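Long-range contacts in Lys-gingipain W83 (PDB 4ITC), which cleaves proteins after lysine as a secreted cysteine protease and carries adhesin domains with hemolytic activity, the chain here being its K1 cleaved adhesin domain: residues A[92-97]-A[111-116]; A[100-105]-A[146-151]. One frame throughout, in Å; residues are numbered along the deposited sequence.

How the contacts relate
Both contacts report on the five-stranded sheet of the beta sandwich, at different depths. Contact 1 pairs strand 92-98 with the edge strand 109-115, and five of its twelve touching residues are buried. Contact 2 is a surface contact, in which the loop joining those same strands packs against the start of strand 148-153. That strand is the other neighbour of 92-98. The contact centres are about 14 Å apart, and Tyr96 N to Ala150 O, at 2.9 Å, is a probable hydrogen bond between them. Chemically, contact 1 has antiparallel backbone pairing, broken by a bulge, with two side-chain hydrogen bonds on His92, and buries 613 Å², whereas contact 2 rests on CH-pi and carbonyl-to-ring contacts over 186 Å².

Contact 1. Residues A[92-97]-A[111-116]; sequences HYAVYA and LLEETI
Both ring nitrogens of His92 are engaged by strand 112-115. His92 NE2 donates to Glu113 OE2 at 2.7 Å, an acceptor only 1° out of the imidazole plane and offering its anti lone pair, while His92 ND1 meets Thr115 OG1 at 2.8 Å in a bond that either partner could donate. The imidazole reaches over the neighbouring strand because CG stands anti to the backbone N (chi1 -173°), and having both nitrogens held should fix its rotation; the nearby carboxylate could favour a charged ring.

Beneath these side chains the backbone forms an antiparallel beta hairpin, its axes 175° apart, at the border of the five-stranded sheet. Tyr93 and Glu114 satisfy each other's N and O through two bonds, and Val95 N donates a hydrogen bond to Leu112 O at 2.9 Å. Val95 O accepts from Leu111 N at 2.7 Å and, weakly, from Leu112 N at 3.5 Å, the signature of a classic beta bulge.

On the face bearing Tyr93, the phenol lies alongside Glu114, whose CG is 3.3 Å from Tyr93 CE1. The bond from Tyr93 OH to Glu114 OE1 is weak; the main partner of that carboxylate is Lys138, by a salt bridge from the strand 136-142.

Contact 2. Residues A[100-105]-A[146-151]; sequences TGNDAS and TKYVAF
Gly101 O accepts a hydrogen bond from Ser98 OG and also lies 3.4 Å from Tyr148 CD2, which it approaches from above the ring plane. Ser98 OG bonds Thr100 N as well, so one hydroxyl holds both loop residues. Thr100 O, in contrast, sits in the plane of the same phenol ring, at its edge, 3.6 Å from Tyr148 CE2, where aromatic hydrogens carry slight positive charge.

Asn102 covers a face instead. Its CB stands 3.6 Å from the centroid of the Tyr148 ring and only 2° off the normal, which meets the definition of a CH-pi contact. Tyr148 presents its ring to the loop with CG beside its own backbone N (chi1 -57°). A further approach, Lys147 CD to Thr100 O, is doubtful because the lysine was modelled in two conformers.

In the beta sandwich, this is where the loop between strands 92-98 and 109-115 packs against the beginning of strand 148-153. Lys147 and Tyr148 both face Ser98, forming a classic beta bulge there. Farther along the loop, Asn102 O and Asp103 OD1 are both bound by Lys17 NZ, the latter in a salt bridge, which ties the loop to strand 17-20 at the opposite edge of the sheet.

The two segments thus meet through dispersion and weak C-H electrostatics, while conventional polar bonds of the loop run to Ser98, Lys17 and Asn106, outside the pair.

Contact 1. Residues A[92-97]-A[111-116]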
loop_
_atom_site.group_PDB
_atom_site.type_symbol
_atom_site.label_atom_id
_atom_site.label_comp_id
_atom_site.label_asym_id
_atom_site.label_seq_id
_atom_site.Cartn_x
_atom_site.Cartn_y
_atom_site.Cartn_z
ATOM N N HIS A 92 -5.862 3.358 7.432
ATOM C CA HIS A 92 -6.236 4.385 6.471
ATOM C C HIS A 92 -5.117 4.586 5.479
ATOM O O HIS A 92 -3.960 4.694 5.862
ATOM C CB HIS A 92 -6.529 5.688 7.215
ATOM C CG HIS A 92 -7.077 6.780 6.336
ATOM N ND1 HIS A 92 -8.414 6.834 6.003
ATOM C CD2 HIS A 92 -6.474 7.781 5.658
ATOM C CE1 HIS A 92 -8.610 7.860 5.190
ATOM N NE2 HIS A 92 -7.459 8.459 4.977
ATOM N N TYR A 93 -5.492 4.732 4.217
ATOM C CA TYR A 93 -4.492 4.934 3.184
ATOM C C TYR A 93 -5.095 5.694 2.021
ATOM O O TYR A 93 -6.342 5.851 1.906
ATOM C CB TYR A 93 -3.894 3.594 2.678
ATOM C CG TYR A 93 -4.840 2.786 1.830
ATOM C CD1 TYR A 93 -5.896 2.068 2.398
ATOM C CD2 TYR A 93 -4.725 2.775 0.465
ATOM C CE1 TYR A 93 -6.792 1.353 1.615
ATOM C CE2 TYR A 93 -5.616 2.059 -0.320
ATOM C CZ TYR A 93 -6.654 1.390 0.270
ATOM O OH TYR A 93 -7.506 0.681 -0.570
ATOM N N ALA A 94 -4.216 6.166 1.160
ATOM C CA ALA A 94 -4.663 6.808 -0.085
ATOM C C ALA A 94 -3.692 6.448 -1.191
ATOM O O ALA A 94 -2.545 6.105 -0.913
ATOM C CB ALA A 94 -4.809 8.320 0.072
ATOM N N VAL A 95 -4.161 6.512 -2.439
ATOM C CA VAL A 95 -3.363 6.354 -3.616
ATOM C C VAL A 95 -3.406 7.646 -4.399
ATOM O O VAL A 95 -4.508 8.225 -4.597
ATOM C CB VAL A 95 -3.917 5.209 -4.505
ATOM C CG1 VAL A 95 -3.162 5.056 -5.796
ATOM C CG2 VAL A 95 -3.977 3.909 -3.732
ATOM N N TYR A 96 -2.239 8.133 -4.842
ATOM C CA TYR A 96 -2.105 9.414 -5.540
ATOM C C TYR A 96 -1.382 9.222 -6.845
ATOM O O TYR A 96 -0.569 8.298 -6.953
ATOM C CB TYR A 96 -1.214 10.414 -4.733
ATOM C CG TYR A 96 -1.722 10.744 -3.348
ATOM C CD1 TYR A 96 -1.468 9.908 -2.266
ATOM C CD2 TYR A 96 -2.459 11.908 -3.124
ATOM C CE1 TYR A 96 -1.934 10.227 -0.997
ATOM C CE2 TYR A 96 -2.923 12.224 -1.868
ATOM C CZ TYR A 96 -2.650 11.402 -0.798
ATOM O OH TYR A 96 -3.106 11.721 0.476
ATOM N N ALA A 97 -1.631 10.130 -7.784
ATOM C CA ALA A 97 -0.858 10.252 -9.012
ATOM C C ALA A 97 -0.137 11.584 -9.000
ATOM O O ALA A 97 -0.694 12.598 -8.583
ATOM C CB ALA A 97 -1.733 10.128 -10.263
ATOM N N LEU A 111 -6.545 9.690 -5.700
ATOM C CA LEU A 111 -7.418 8.929 -6.594
ATOM C C LEU A 111 -8.347 8.007 -5.861
ATOM O O LEU A 111 -9.433 7.665 -6.358
ATOM C CB LEU A 111 -6.567 8.118 -7.585
ATOM C CG LEU A 111 -5.486 8.886 -8.389
ATOM C CD1 LEU A 111 -4.713 7.931 -9.272
ATOM C CD2 LEU A 111 -6.091 9.995 -9.216
ATOM N N LEU A 112 -7.896 7.529 -4.707
ATOM C CA LEU A 112 -8.588 6.581 -3.853
ATOM C C LEU A 112 -8.144 6.882 -2.420
ATOM O O LEU A 112 -6.980 7.099 -2.184
ATOM C CB LEU A 112 -8.259 5.132 -4.237
ATOM C CG LEU A 112 -8.857 4.015 -3.377
ATOM C CD1 LEU A 112 -10.348 4.124 -3.274
ATOM C CD2 LEU A 112 -8.519 2.665 -3.990
ATOM N N GLU A 113 -9.076 6.967 -1.494
ATOM C CA GLU A 113 -8.736 7.175 -0.092
ATOM C C GLU A 113 -9.772 6.456 0.735
ATOM O O GLU A 113 -10.989 6.665 0.540
ATOM C CB GLU A 113 -8.697 8.662 0.248
ATOM C CG GLU A 113 -8.433 8.915 1.718
ATOM C CD GLU A 113 -8.036 10.328 2.092
ATOM O OE1 GLU A 113 -8.028 11.234 1.208
ATOM O OE2 GLU A 113 -7.742 10.541 3.287
ATOM N N GLU A 114 -9.347 5.605 1.666
ATOM C CA GLU A 114 -10.274 4.832 2.458
ATOM C C GLU A 114 -9.663 4.303 3.724
ATOM O O GLU A 114 -8.430 4.260 3.871
ATOM C CB GLU A 114 -10.861 3.676 1.650
ATOM C CG GLU A 114 -9.913 2.541 1.374
ATOM C CD GLU A 114 -10.546 1.394 0.570
ATOM O OE1 GLU A 114 -10.011 0.266 0.661
ATOM O OE2 GLU A 114 -11.572 1.628 -0.121
ATOM N N THR A 115 -10.532 3.928 4.650
ATOM C CA THR A 115 -10.138 3.184 5.855
ATOM C C THR A 115 -10.645 1.760 5.688
ATOM O O THR A 115 -11.828 1.522 5.389
ATOM C CB THR A 115 -10.705 3.832 7.139
ATOM O OG1 THR A 115 -10.286 5.199 7.229
ATOM C CG2 THR A 115 -10.227 3.087 8.409
ATOM N N ILE A 116 -9.745 0.794 5.845
ATOM C CA ILE A 116 -10.091 -0.592 5.690
ATOM C C ILE A 116 -11.084 -0.950 6.789
ATOM O O ILE A 116 -10.946 -0.519 7.923
ATOM C CB ILE A 116 -8.868 -1.520 5.808
ATOM C CG1 ILE A 116 -7.933 -1.265 4.649
ATOM C CG2 ILE A 116 -9.300 -2.989 5.816
ATOM C CD1 ILE A 116 -6.599 -1.985 4.799
#

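Contact 2. Residues A[100-105]-A[146-151]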
loop_
_atom_site.group_PDB
_atom_site.type_symbol
_atom_site.label_atom_id
_atom_site.label_comp_id
_atom_site.label_asym_id
_atom_site.label_seq_id
_atom_site.Cartn_x
_atom_site.Cartn_y
_atom_site.Cartn_z
ATOM N N THR A 100 4.409 15.253 -12.079
ATOM C CA THR A 100 5.667 16.029 -11.998
ATOM C C THR A 100 6.741 15.190 -11.335
ATOM O O THR A 100 7.337 14.300 -11.945
ATOM C CB THR A 100 5.414 17.368 -11.283
ATOM O OG1 THR A 100 4.826 17.140 -10.018
ATOM C CG2 THR A 100 4.438 18.241 -12.086
ATOM N N GLY A 101 6.937 15.407 -10.055
ATOM C CA GLY A 101 7.988 14.720 -9.337
ATOM C C GLY A 101 7.515 13.615 -8.410
ATOM O O GLY A 101 6.364 13.260 -8.376
ATOM N N ASN A 102 8.482 13.050 -7.699
ATOM C CA ASN A 102 8.228 11.953 -6.775
ATOM C C ASN A 102 8.547 12.265 -5.325
ATOM O O ASN A 102 8.840 11.349 -4.544
ATOM C CB ASN A 102 8.880 10.657 -7.242
ATOM C CG ASN A 102 10.381 10.701 -7.249
ATOM O OD1 ASN A 102 11.014 9.715 -7.691
ATOM N ND2 ASN A 102 10.963 11.793 -6.817
ATOM N N ASP A 103 8.450 13.535 -4.949
ATOM C CA ASP A 103 8.573 13.870 -3.551
ATOM C C ASP A 103 7.169 13.792 -2.923
ATOM O O ASP A 103 6.175 13.865 -3.628
ATOM C CB ASP A 103 9.176 15.272 -3.387
ATOM C CG ASP A 103 10.685 15.293 -3.623
ATOM O OD1 ASP A 103 11.345 14.233 -3.761
ATOM O OD2 ASP A 103 11.248 16.416 -3.608
ATOM N N ALA A 104 7.072 13.653 -1.607
ATOM C CA ALA A 104 5.774 13.618 -0.942
ATOM C C ALA A 104 4.869 14.759 -1.369
ATOM O O ALA A 104 3.673 14.574 -1.584
ATOM C CB ALA A 104 5.912 13.624 0.583
ATOM N N SER A 105 5.429 15.954 -1.441
ATOM C CA SER A 105 4.651 17.138 -1.777
ATOM C C SER A 105 4.063 17.165 -3.179
ATOM O O SER A 105 3.135 17.942 -3.434
ATOM C CB SER A 105 5.511 18.377 -1.592
ATOM O OG SER A 105 6.635 18.338 -2.466
ATOM N N THR A 146 0.295 10.853 -15.991
ATOM C CA THR A 146 0.768 10.341 -14.699
ATOM C C THR A 146 2.170 9.805 -14.888
ATOM O O THR A 146 2.418 8.970 -15.768
ATOM C CB THR A 146 -0.165 9.253 -14.188
ATOM O OG1 THR A 146 -1.429 9.843 -13.873
ATOM C CG2 THR A 146 0.391 8.573 -12.920
ATOM N N LYS A 147 3.083 10.245 -14.036
ATOM C CA LYS A 147 4.458 9.758 -14.066
ATOM C C LYS A 147 4.752 8.866 -12.871
ATOM O O LYS A 147 5.524 7.911 -12.964
ATOM C CB LYS A 147 5.396 10.949 -14.069
ATOM C CG LYS A 147 6.832 10.623 -14.403
ATOM C CD LYS A 147 7.614 11.932 -14.431
ATOM C CE LYS A 147 8.884 11.845 -15.244
ATOM N NZ LYS A 147 9.653 10.646 -14.901
ATOM N N TYR A 148 4.145 9.162 -11.733
ATOM C CA TYR A 148 4.343 8.311 -10.541
ATOM C C TYR A 148 3.047 8.050 -9.825
ATOM O O TYR A 148 2.168 8.929 -9.786
ATOM C CB TYR A 148 5.290 8.985 -9.537
ATOM C CG TYR A 148 6.650 9.339 -10.079
ATOM C CD1 TYR A 148 7.670 8.391 -10.131
ATOM C CD2 TYR A 148 6.917 10.627 -10.510
ATOM C CE1 TYR A 148 8.908 8.729 -10.619
ATOM C CE2 TYR A 148 8.169 10.964 -11.021
ATOM C CZ TYR A 148 9.132 10.003 -11.059
ATOM O OH TYR A 148 10.410 10.320 -11.567
ATOM N N VAL A 149 2.942 6.879 -9.210
ATOM C CA VAL A 149 1.868 6.543 -8.313
ATOM C C VAL A 149 2.439 6.328 -6.921
ATOM O O VAL A 149 3.451 5.652 -6.770
ATOM C CB VAL A 149 1.135 5.294 -8.803
ATOM C CG1 VAL A 149 0.158 4.735 -7.761
ATOM C CG2 VAL A 149 0.422 5.589 -10.118
ATOM N N ALA A 150 1.752 6.870 -5.916
ATOM C CA ALA A 150 2.127 6.701 -4.517
ATOM C C ALA A 150 1.034 6.047 -3.743
ATOM O O ALA A 150 -0.137 6.370 -3.882
ATOM C CB ALA A 150 2.456 8.044 -3.876
ATOM N N PHE A 151 1.442 5.121 -2.885
ATOM C CA PHE A 151 0.597 4.517 -1.845
ATOM C C PHE A 151 1.009 5.100 -0.507
ATOM O O PHE A 151 2.189 4.985 -0.121
ATOM C CB PHE A 151 0.812 2.999 -1.823
ATOM C CG PHE A 151 0.487 2.309 -3.143
ATOM C CD1 PHE A 151 1.440 2.186 -4.127
ATOM C CD2 PHE A 151 -0.797 1.868 -3.398
ATOM C CE1 PHE A 151 1.155 1.593 -5.344
ATOM C CE2 PHE A 151 -1.079 1.241 -4.607
ATOM C CZ PHE A 151 -0.129 1.114 -5.572
#